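Local structure of putative hydantoin racemase (Klebsiella pneumoniae subsp. pneumoniae, 3QVJ) at residues 7-12 / 74-79; 46-51 / 121-126; 116-121 / 145-150. The protein racemises allantoin and, like its relatives, probably interconverts the D and L forms of 5-monosubstituted hydantoins. All coordinates share one frame; numbering follows the deposited sequence.

Contact 1: residues 7-12 / 74-79; sequences INPNTS and VIACFG
Ile7 and Ile75 pair as neighbours in a parallel beta sheet, at the C-terminal ends of strands 2-7 and 72-75, where both strands give way to loops. Ile7 turns both its N and its O to strand 72-75, straddling Ile75: N donates to Val74 O (2.8 Å, N-H...O angle 159°), and O accepts from Ala76 N. The beta-branched Ile7 and Ile75 suit these extended backbones and point to the same face of the sheet, where helix 48-68 packs on them.

The next rung would need an N-H at Pro9, and proline has none, so the pairing stops here. Ala76 O, left without that donor, is reached by a water that donates to it at 3.1 Å and to Asn8 OD1 at 2.7 Å. The proline ring packs against the other loop: its CG lies 3.4 Å from Cys77 CB, tighter than usual van der Waals contact, and 3.8 Å from Ile75 CG2. Ala76 CB, a single methyl, fits beside Ile7 O.

Two asparagines shape the loop through successive Asx turns. Asn8 OD1 accepts from Asn10 N, which stands above the amide plane. Asn10 OD1 is gripped from opposite faces of its plane, by Asn8 ND2 at 2.9 Å and by Ser12 N at 2.8 Å. Asn8 ND2 also bonds to Thr16 of helix 13-26, and Ser12 is the N-cap of that helix.

With SG anti to its backbone N (chi1 163°), Cys77 receives an almost straight bond from Gly79 N, at 169°. Racemases of this superfamily typically work with a pair of cysteines, one from each lobe, and Cys77 is placed consistently with that role. Alpha/beta enzymes usually build their active sites at this C-terminal edge of a parallel sheet.

Contact 2: residues 46-51 / 121-126; sequences EGHFDE and TLIIAR
The side chains of His48 and Ile124 run antiparallel alongside each other, and the terminal methyl of the isoleucine rests over one face of the imidazole. Ile124 CD1 lies 3.7 Å from the centroid of the His48 ring, 29° off the ring normal and displaced toward the rim, a CH-pi contact. The chi2 of Ile124, -96°, is away from the staggered values and swings CD1 across to the histidine. The Ile123 side chain runs roughly perpendicular to that of His48, and its CG2 methyl approaches the ring obliquely. The same Ile124 CD1 touches the aliphatic part of Glu51, 4.2 Å from its CG.

The Thr121 methyl CG2 lies 4.0 Å from Glu46 CA. Gly47, the N-cap of helix 48-68, has backbone angles that would jam a side chain against the preceding carbonyl. Just before it, Glu46 N donates to the anti lone pair of Asp50 OD2 at 2.7 Å, an oxygen that also forms a salt bridge with Lys233 of a second subunit.

The contact thus sets the first turn of helix 48-68 against that of helix 122-132, whose far side packs on Leu141 of strand 138-143.

Contact 3: residues 116-121 / 145-150; sequences TTLPRT and DLPVLA
A single backbone hydrogen bond joins Thr117 to Asp145: Asp145 N donates to Thr117 O at 2.8 Å. The donor lies nearly along the C=O axis (168°), although the N-H...O angle is only 131°. Within the 116-121 loop, Leu118 O accepts twice from one residue, from Thr121 N at 3.1 Å and from Thr121 OG1 at 2.8 Å. Threonine suits this place because its hydroxyl reaches back in the carbonyl plane and doubles the backbone bond just ahead of helix 122-132.

These loops leave the C-terminal ends of parallel strands 112-116 and 138-143, neighbours in the second sheet of this alpha/beta racemase fold, and the Thr117-Asp145 bond extends their association beyond the strands.

Apolar contacts form a second group. The Thr117 side chain points to the other loop, and its OG1 and CG2 both rest against Val148 CG2, CG2 at 3.8 Å. Leu118 reaches over the peptide before Pro147: its CD2 is 3.6 Å from Leu146 C and 4.3 Å from Pro147 CD, so the branched end of the leucine lies against what is mostly backbone.

A mixed contact lies at the exposed margin. The Asp145 carboxylate, swung anti to its backbone N (chi1 -159°), places OD2 3.4 Å from Pro119 CD, where a charged group can stay near solvent while resting against the proline ring.

In the fold
Contact 1 lies in the first four-stranded parallel sheet and contact 3 beside the second, their centres about 15 Å apart. Contact 2 bridges the two halves: helix 48-68 links strands 31-36 and 72-75 of the first sheet, helix 122-132 links strands 112-116 and 138-143 of the second. Its centre is about 13 Å from contact 1's and about 10 Å from contact 3's. Along the chain, contact 1 closes before contact 3 opens, while contact 2 alternates with both. Contacts 2 and 3 share Thr121 and are joined by a probable hydrogen bond from Val148 N to Glu46 OE2. Contact 2 thus joins two lobes whose interface, as in related racemases, probably holds the active site.

Contact 1: residues 7-12 / 74-79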
loop_
_atom_site.group_PDB
_atom_site.type_symbol
_atom_site.label_atom_id
_atom_site.label_comp_id
_atom_site.label_asym_id
_atom_site.label_seq_id
_atom_site.Cartn_x
_atom_site.Cartn_y
_atom_site.Cartn_z
ATOM N N ILE A 7 23.745 20.540 -11.009
ATOM C CA ILE A 7 24.784 19.964 -10.168
ATOM C C ILE A 7 24.974 18.486 -10.467
ATOM O O ILE A 7 24.089 17.665 -10.192
ATOM C CB ILE A 7 24.453 20.109 -8.659
ATOM C CG1 ILE A 7 24.110 21.563 -8.303
ATOM C CG2 ILE A 7 25.597 19.563 -7.797
ATOM C CD1 ILE A 7 23.575 21.735 -6.901
ATOM N N ASN A 8 26.131 18.159 -11.034
ATOM C CA ASN A 8 26.585 16.781 -11.081
ATOM C C ASN A 8 27.137 16.456 -9.692
ATOM O O ASN A 8 28.132 17.054 -9.269
ATOM C CB ASN A 8 27.657 16.603 -12.162
ATOM C CG ASN A 8 28.239 15.191 -12.194
ATOM O OD1 ASN A 8 27.628 14.236 -11.697
ATOM N ND2 ASN A 8 29.426 15.057 -12.782
ATOM N N PRO A 9 26.476 15.530 -8.966
ATOM C CA PRO A 9 26.879 15.187 -7.602
ATOM C C PRO A 9 28.183 14.388 -7.530
ATOM O O PRO A 9 28.771 14.284 -6.452
ATOM C CB PRO A 9 25.710 14.328 -7.095
ATOM C CG PRO A 9 24.585 14.618 -8.040
ATOM C CD PRO A 9 25.247 14.816 -9.348
ATOM N N ASN A 10 28.619 13.810 -8.647
ATOM C CA ASN A 10 29.933 13.164 -8.676
ATOM C C ASN A 10 31.022 14.118 -9.186
ATOM O O ASN A 10 30.705 15.167 -9.750
ATOM C CB ASN A 10 29.900 11.813 -9.423
ATOM C CG ASN A 10 29.909 11.954 -10.940
ATOM O OD1 ASN A 10 30.691 12.720 -11.510
ATOM N ND2 ASN A 10 29.055 11.182 -11.603
ATOM N N THR A 11 32.290 13.758 -8.987
ATOM C CA THR A 11 33.405 14.663 -9.302
ATOM C C THR A 11 33.941 14.541 -10.735
ATOM O O THR A 11 34.878 15.254 -11.108
ATOM C CB THR A 11 34.575 14.501 -8.305
ATOM O OG1 THR A 11 35.040 13.147 -8.326
ATOM C CG2 THR A 11 34.137 14.861 -6.886
ATOM N N SER A 12 33.344 13.657 -11.534
ATOM C CA SER A 12 33.791 13.439 -12.914
ATOM C C SER A 12 33.483 14.616 -13.826
ATOM O O SER A 12 32.318 14.915 -14.120
ATOM C CB SER A 12 33.194 12.160 -13.500
ATOM O OG SER A 12 33.383 12.110 -14.911
ATOM N N VAL A 74 19.251 21.658 -10.236
ATOM C CA VAL A 74 19.002 20.241 -10.458
ATOM C C VAL A 74 20.099 19.346 -9.875
ATOM O O VAL A 74 21.286 19.704 -9.867
ATOM C CB VAL A 74 18.541 19.878 -11.927
ATOM C CG1 VAL A 74 18.350 21.112 -12.812
ATOM C CG2 VAL A 74 19.402 18.798 -12.596
ATOM N N ILE A 75 19.672 18.215 -9.323
ATOM C CA ILE A 75 20.591 17.213 -8.807
ATOM C C ILE A 75 20.692 16.108 -9.854
ATOM O O ILE A 75 19.769 15.302 -10.019
ATOM C CB ILE A 75 20.140 16.697 -7.431
ATOM C CG1 ILE A 75 20.109 17.864 -6.426
ATOM C CG2 ILE A 75 21.064 15.575 -6.948
ATOM C CD1 ILE A 75 19.572 17.510 -5.057
ATOM N N ALA A 76 21.816 16.100 -10.572
ATOM C CA ALA A 76 21.984 15.265 -11.759
ATOM C C ALA A 76 22.642 13.899 -11.506
ATOM O O ALA A 76 23.490 13.448 -12.283
ATOM C CB ALA A 76 22.724 16.037 -12.851
ATOM N N CYS A 77 22.249 13.255 -10.410
ATOM C CA CYS A 77 22.517 11.831 -10.203
ATOM C C CYS A 77 21.182 11.129 -9.978
ATOM O O CYS A 77 20.315 11.660 -9.289
ATOM C CB CYS A 77 23.442 11.601 -9.008
ATOM S SG CYS A 77 23.443 9.899 -8.371
ATOM N N PHE A 78 21.033 9.937 -10.549
ATOM C CA PHE A 78 19.759 9.205 -10.519
ATOM C C PHE A 78 19.343 8.685 -9.132
ATOM O O PHE A 78 18.241 8.146 -8.969
ATOM C CB PHE A 78 19.765 8.067 -11.545
ATOM C CG PHE A 78 18.390 7.542 -11.883
ATOM C CD1 PHE A 78 17.549 8.254 -12.739
ATOM C CD2 PHE A 78 17.943 6.327 -11.361
ATOM C CE1 PHE A 78 16.282 7.771 -13.059
ATOM C CE2 PHE A 78 16.675 5.841 -11.674
ATOM C CZ PHE A 78 15.841 6.566 -12.524
ATOM N N GLY A 79 20.210 8.849 -8.138
ATOM C CA GLY A 79 19.831 8.566 -6.759
ATOM C C GLY A 79 19.201 9.773 -6.074
ATOM O O GLY A 79 18.800 9.689 -4.909
HETATM O O HOH W 1 26.108 12.110 -11.153
#

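Contact 2: residues 46-51 / 121-126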
loop_
_atom_site.group_PDB
_atom_site.type_symbol
_atom_site.label_atom_id
_atom_site.label_comp_id
_atom_site.label_asym_id
_atom_site.label_seq_id
_atom_site.Cartn_x
_atom_site.Cartn_y
_atom_site.Cartn_z
ATOM N N GLU A 46 27.494 4.817 -7.155
ATOM C CA GLU A 46 27.010 3.448 -7.381
ATOM C C GLU A 46 26.782 2.712 -6.067
ATOM O O GLU A 46 27.406 1.679 -5.813
ATOM C CB GLU A 46 28.023 2.655 -8.210
ATOM C CG GLU A 46 28.399 3.276 -9.544
ATOM C CD GLU A 46 29.665 2.694 -10.116
ATOM O OE1 GLU A 46 30.590 2.375 -9.340
ATOM O OE2 GLU A 46 29.736 2.560 -11.351
ATOM N N GLY A 47 25.897 3.234 -5.231
ATOM C CA GLY A 47 25.631 2.619 -3.934
ATOM C C GLY A 47 25.387 3.643 -2.848
ATOM O O GLY A 47 25.511 4.850 -3.080
ATOM N N HIS A 48 25.063 3.149 -1.657
ATOM C CA HIS A 48 24.610 3.994 -0.550
ATOM C C HIS A 48 25.728 4.866 0.022
ATOM O O HIS A 48 25.501 6.035 0.363
ATOM C CB HIS A 48 23.955 3.145 0.548
ATOM C CG HIS A 48 22.933 2.177 0.034
ATOM N ND1 HIS A 48 21.600 2.503 -0.099
ATOM C CD2 HIS A 48 23.049 0.894 -0.381
ATOM C CE1 HIS A 48 20.939 1.462 -0.574
ATOM N NE2 HIS A 48 21.797 0.473 -0.758
ATOM N N PHE A 49 26.925 4.290 0.123
ATOM C CA PHE A 49 28.118 5.010 0.569
ATOM C C PHE A 49 28.399 6.200 -0.353
ATOM O O PHE A 49 28.551 7.328 0.109
ATOM C CB PHE A 49 29.306 4.042 0.615
ATOM C CG PHE A 49 30.607 4.665 1.037
ATOM C CD1 PHE A 49 30.882 4.906 2.377
ATOM C CD2 PHE A 49 31.581 4.966 0.093
ATOM C CE1 PHE A 49 32.104 5.464 2.767
ATOM C CE2 PHE A 49 32.807 5.512 0.471
ATOM C CZ PHE A 49 33.064 5.770 1.809
ATOM N N ASP A 50 28.442 5.935 -1.656
ATOM C CA ASP A 50 28.613 6.974 -2.668
ATOM C C ASP A 50 27.568 8.090 -2.560
ATOM O O ASP A 50 27.908 9.270 -2.679
ATOM C CB ASP A 50 28.542 6.367 -4.068
ATOM C CG ASP A 50 29.688 5.415 -4.368
ATOM O OD1 ASP A 50 30.697 5.403 -3.632
ATOM O OD2 ASP A 50 29.578 4.682 -5.371
ATOM N N GLU A 51 26.305 7.710 -2.355
ATOM C CA GLU A 51 25.195 8.666 -2.229
ATOM C C GLU A 51 25.371 9.618 -1.048
ATOM O O GLU A 51 25.136 10.817 -1.182
ATOM C CB GLU A 51 23.844 7.948 -2.085
ATOM C CG GLU A 51 23.441 7.082 -3.260
ATOM C CD GLU A 51 22.576 7.801 -4.271
ATOM O OE1 GLU A 51 21.714 8.617 -3.863
ATOM O OE2 GLU A 51 22.742 7.534 -5.481
ATOM N N THR A 121 22.431 -0.664 -7.800
ATOM C CA THR A 121 21.715 0.602 -7.846
ATOM C C THR A 121 20.204 0.390 -8.020
ATOM O O THR A 121 19.428 1.328 -7.859
ATOM C CB THR A 121 22.237 1.529 -8.976
ATOM O OG1 THR A 121 21.873 0.990 -10.253
ATOM C CG2 THR A 121 23.763 1.692 -8.895
ATOM N N LEU A 122 19.800 -0.837 -8.352
ATOM C CA LEU A 122 18.377 -1.153 -8.535
ATOM C C LEU A 122 17.567 -0.879 -7.269
ATOM O O LEU A 122 16.513 -0.259 -7.340
ATOM C CB LEU A 122 18.173 -2.600 -9.010
ATOM C CG LEU A 122 18.615 -2.954 -10.439
ATOM C CD1 LEU A 122 18.616 -4.465 -10.661
ATOM C CD2 LEU A 122 17.744 -2.270 -11.483
ATOM N N ILE A 123 18.084 -1.314 -6.118
ATOM C CA ILE A 123 17.434 -1.076 -4.819
ATOM C C ILE A 123 17.308 0.425 -4.507
ATOM O O ILE A 123 16.354 0.845 -3.856
ATOM C CB ILE A 123 18.136 -1.852 -3.646
ATOM C CG1 ILE A 123 17.242 -1.925 -2.392
ATOM C CG2 ILE A 123 19.498 -1.238 -3.305
ATOM C CD1 ILE A 123 15.970 -2.770 -2.564
ATOM N N ILE A 124 18.262 1.224 -4.983
ATOM C CA ILE A 124 18.195 2.678 -4.818
ATOM C C ILE A 124 17.029 3.227 -5.643
ATOM O O ILE A 124 16.234 4.019 -5.145
ATOM C CB ILE A 124 19.504 3.383 -5.236
ATOM C CG1 ILE A 124 20.713 2.781 -4.501
ATOM C CG2 ILE A 124 19.392 4.912 -5.025
ATOM C CD1 ILE A 124 21.131 3.530 -3.262
ATOM N N ALA A 125 16.932 2.786 -6.896
ATOM C CA ALA A 125 15.813 3.167 -7.753
ATOM C C ALA A 125 14.464 2.714 -7.167
ATOM O O ALA A 125 13.490 3.478 -7.187
ATOM C CB ALA A 125 16.005 2.631 -9.156
ATOM N N ARG A 126 14.420 1.493 -6.626
ATOM C CA ARG A 126 13.190 0.965 -6.018
ATOM C C ARG A 126 12.716 1.843 -4.869
ATOM O O ARG A 126 11.523 2.124 -4.764
ATOM C CB ARG A 126 13.354 -0.475 -5.523
ATOM C CG ARG A 126 13.421 -1.532 -6.613
ATOM C CD ARG A 126 13.467 -2.947 -6.010
ATOM N NE ARG A 126 14.353 -3.827 -6.780
ATOM C CZ ARG A 126 13.966 -4.580 -7.811
ATOM N NH1 ARG A 126 14.854 -5.334 -8.450
ATOM N NH2 ARG A 126 12.693 -4.588 -8.204
#

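Contact 3: residues 116-121 / 145-150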
loop_
_atom_site.group_PDB
_atom_site.type_symbol
_atom_site.label_atom_id
_atom_site.label_comp_id
_atom_site.label_asym_id
_atom_site.label_seq_id
_atom_site.Cartn_x
_atom_site.Cartn_y
_atom_site.Cartn_z
ATOM N N THR A 116 19.128 1.035 -15.880
ATOM C CA THR A 116 20.171 1.655 -15.069
ATOM C C THR A 116 21.542 0.971 -15.264
ATOM O O THR A 116 21.727 0.192 -16.203
ATOM C CB THR A 116 19.742 1.764 -13.569
ATOM O OG1 THR A 116 20.657 2.618 -12.862
ATOM C CG2 THR A 116 19.681 0.400 -12.892
ATOM N N THR A 117 22.491 1.263 -14.379
ATOM C CA THR A 117 23.881 0.834 -14.568
ATOM C C THR A 117 24.194 -0.523 -13.926
ATOM O O THR A 117 24.144 -1.557 -14.592
ATOM C CB THR A 117 24.850 1.907 -14.058
ATOM O OG1 THR A 117 24.446 2.315 -12.746
ATOM C CG2 THR A 117 24.831 3.123 -14.981
ATOM N N LEU A 118 24.514 -0.510 -12.635
ATOM C CA LEU A 118 24.898 -1.721 -11.914
ATOM C C LEU A 118 23.702 -2.305 -11.170
ATOM O O LEU A 118 22.793 -1.560 -10.796
ATOM C CB LEU A 118 26.027 -1.410 -10.923
ATOM C CG LEU A 118 27.425 -1.096 -11.464
ATOM C CD1 LEU A 118 28.317 -0.635 -10.326
ATOM C CD2 LEU A 118 28.056 -2.304 -12.181
ATOM N N PRO A 119 23.686 -3.639 -10.966
ATOM C CA PRO A 119 22.627 -4.276 -10.165
ATOM C C PRO A 119 22.396 -3.651 -8.782
ATOM O O PRO A 119 21.251 -3.582 -8.333
ATOM C CB PRO A 119 23.119 -5.724 -10.024
ATOM C CG PRO A 119 23.881 -5.975 -11.278
ATOM C CD PRO A 119 24.518 -4.644 -11.661
ATOM N N ARG A 120 23.462 -3.194 -8.123
ATOM C CA ARG A 120 23.351 -2.668 -6.756
ATOM C C ARG A 120 22.647 -1.308 -6.656
ATOM O O ARG A 120 22.306 -0.860 -5.561
ATOM C CB ARG A 120 24.718 -2.628 -6.058
ATOM C CG ARG A 120 25.669 -1.540 -6.550
ATOM C CD ARG A 120 26.982 -1.536 -5.755
ATOM N NE ARG A 120 26.756 -1.468 -4.311
ATOM C CZ ARG A 120 27.691 -1.686 -3.386
ATOM N NH1 ARG A 120 28.943 -1.977 -3.734
ATOM N NH2 ARG A 120 27.377 -1.612 -2.103
ATOM N N THR A 121 22.431 -0.664 -7.800
ATOM C CA THR A 121 21.715 0.602 -7.846
ATOM C C THR A 121 20.204 0.390 -8.020
ATOM O O THR A 121 19.428 1.328 -7.859
ATOM C CB THR A 121 22.237 1.529 -8.976
ATOM O OG1 THR A 121 21.873 0.990 -10.253
ATOM C CG2 THR A 121 23.763 1.692 -8.895
ATOM N N ASP A 145 24.612 -3.852 -16.207
ATOM C CA ASP A 145 25.743 -4.516 -15.528
ATOM C C ASP A 145 27.112 -3.964 -15.954
ATOM O O ASP A 145 28.066 -4.714 -16.173
ATOM C CB ASP A 145 25.681 -6.053 -15.667
ATOM C CG ASP A 145 26.495 -6.784 -14.587
ATOM O OD1 ASP A 145 26.733 -8.003 -14.746
ATOM O OD2 ASP A 145 26.897 -6.154 -13.576
ATOM N N LEU A 146 27.180 -2.642 -16.077
ATOM C CA LEU A 146 28.432 -1.932 -16.303
ATOM C C LEU A 146 28.476 -0.721 -15.384
ATOM O O LEU A 146 27.433 -0.110 -15.114
ATOM C CB LEU A 146 28.561 -1.481 -17.763
ATOM C CG LEU A 146 28.723 -2.539 -18.867
ATOM C CD1 LEU A 146 28.626 -1.862 -20.227
ATOM C CD2 LEU A 146 30.031 -3.325 -18.748
ATOM N N PRO A 147 29.679 -0.375 -14.886
ATOM C CA PRO A 147 29.807 0.789 -14.013
ATOM C C PRO A 147 29.375 2.070 -14.715
ATOM O O PRO A 147 29.405 2.145 -15.944
ATOM C CB PRO A 147 31.307 0.824 -13.683
ATOM C CG PRO A 147 31.961 0.021 -14.752
ATOM C CD PRO A 147 30.974 -1.050 -15.098
ATOM N N VAL A 148 28.972 3.060 -13.925
ATOM C CA VAL A 148 28.506 4.354 -14.427
ATOM C C VAL A 148 29.456 4.971 -15.464
ATOM O O VAL A 148 29.026 5.410 -16.541
ATOM C CB VAL A 148 28.253 5.336 -13.236
ATOM C CG1 VAL A 148 28.124 6.774 -13.706
ATOM C CG2 VAL A 148 27.008 4.919 -12.459
ATOM N N LEU A 149 30.749 4.975 -15.146
ATOM C CA LEU A 149 31.754 5.618 -15.998
ATOM C C LEU A 149 32.014 4.907 -17.327
ATOM O O LEU A 149 32.633 5.481 -18.220
ATOM C CB LEU A 149 33.058 5.847 -15.223
ATOM C CG LEU A 149 32.923 6.871 -14.092
ATOM C CD1 LEU A 149 34.201 6.961 -13.269
ATOM C CD2 LEU A 149 32.512 8.241 -14.635
ATOM N N ALA A 150 31.526 3.675 -17.464
ATOM C CA ALA A 150 31.585 2.966 -18.748
ATOM C C ALA A 150 30.917 3.783 -19.857
ATOM O O ALA A 150 31.269 3.652 -21.031
ATOM C CB ALA A 150 30.956 1.587 -18.639
#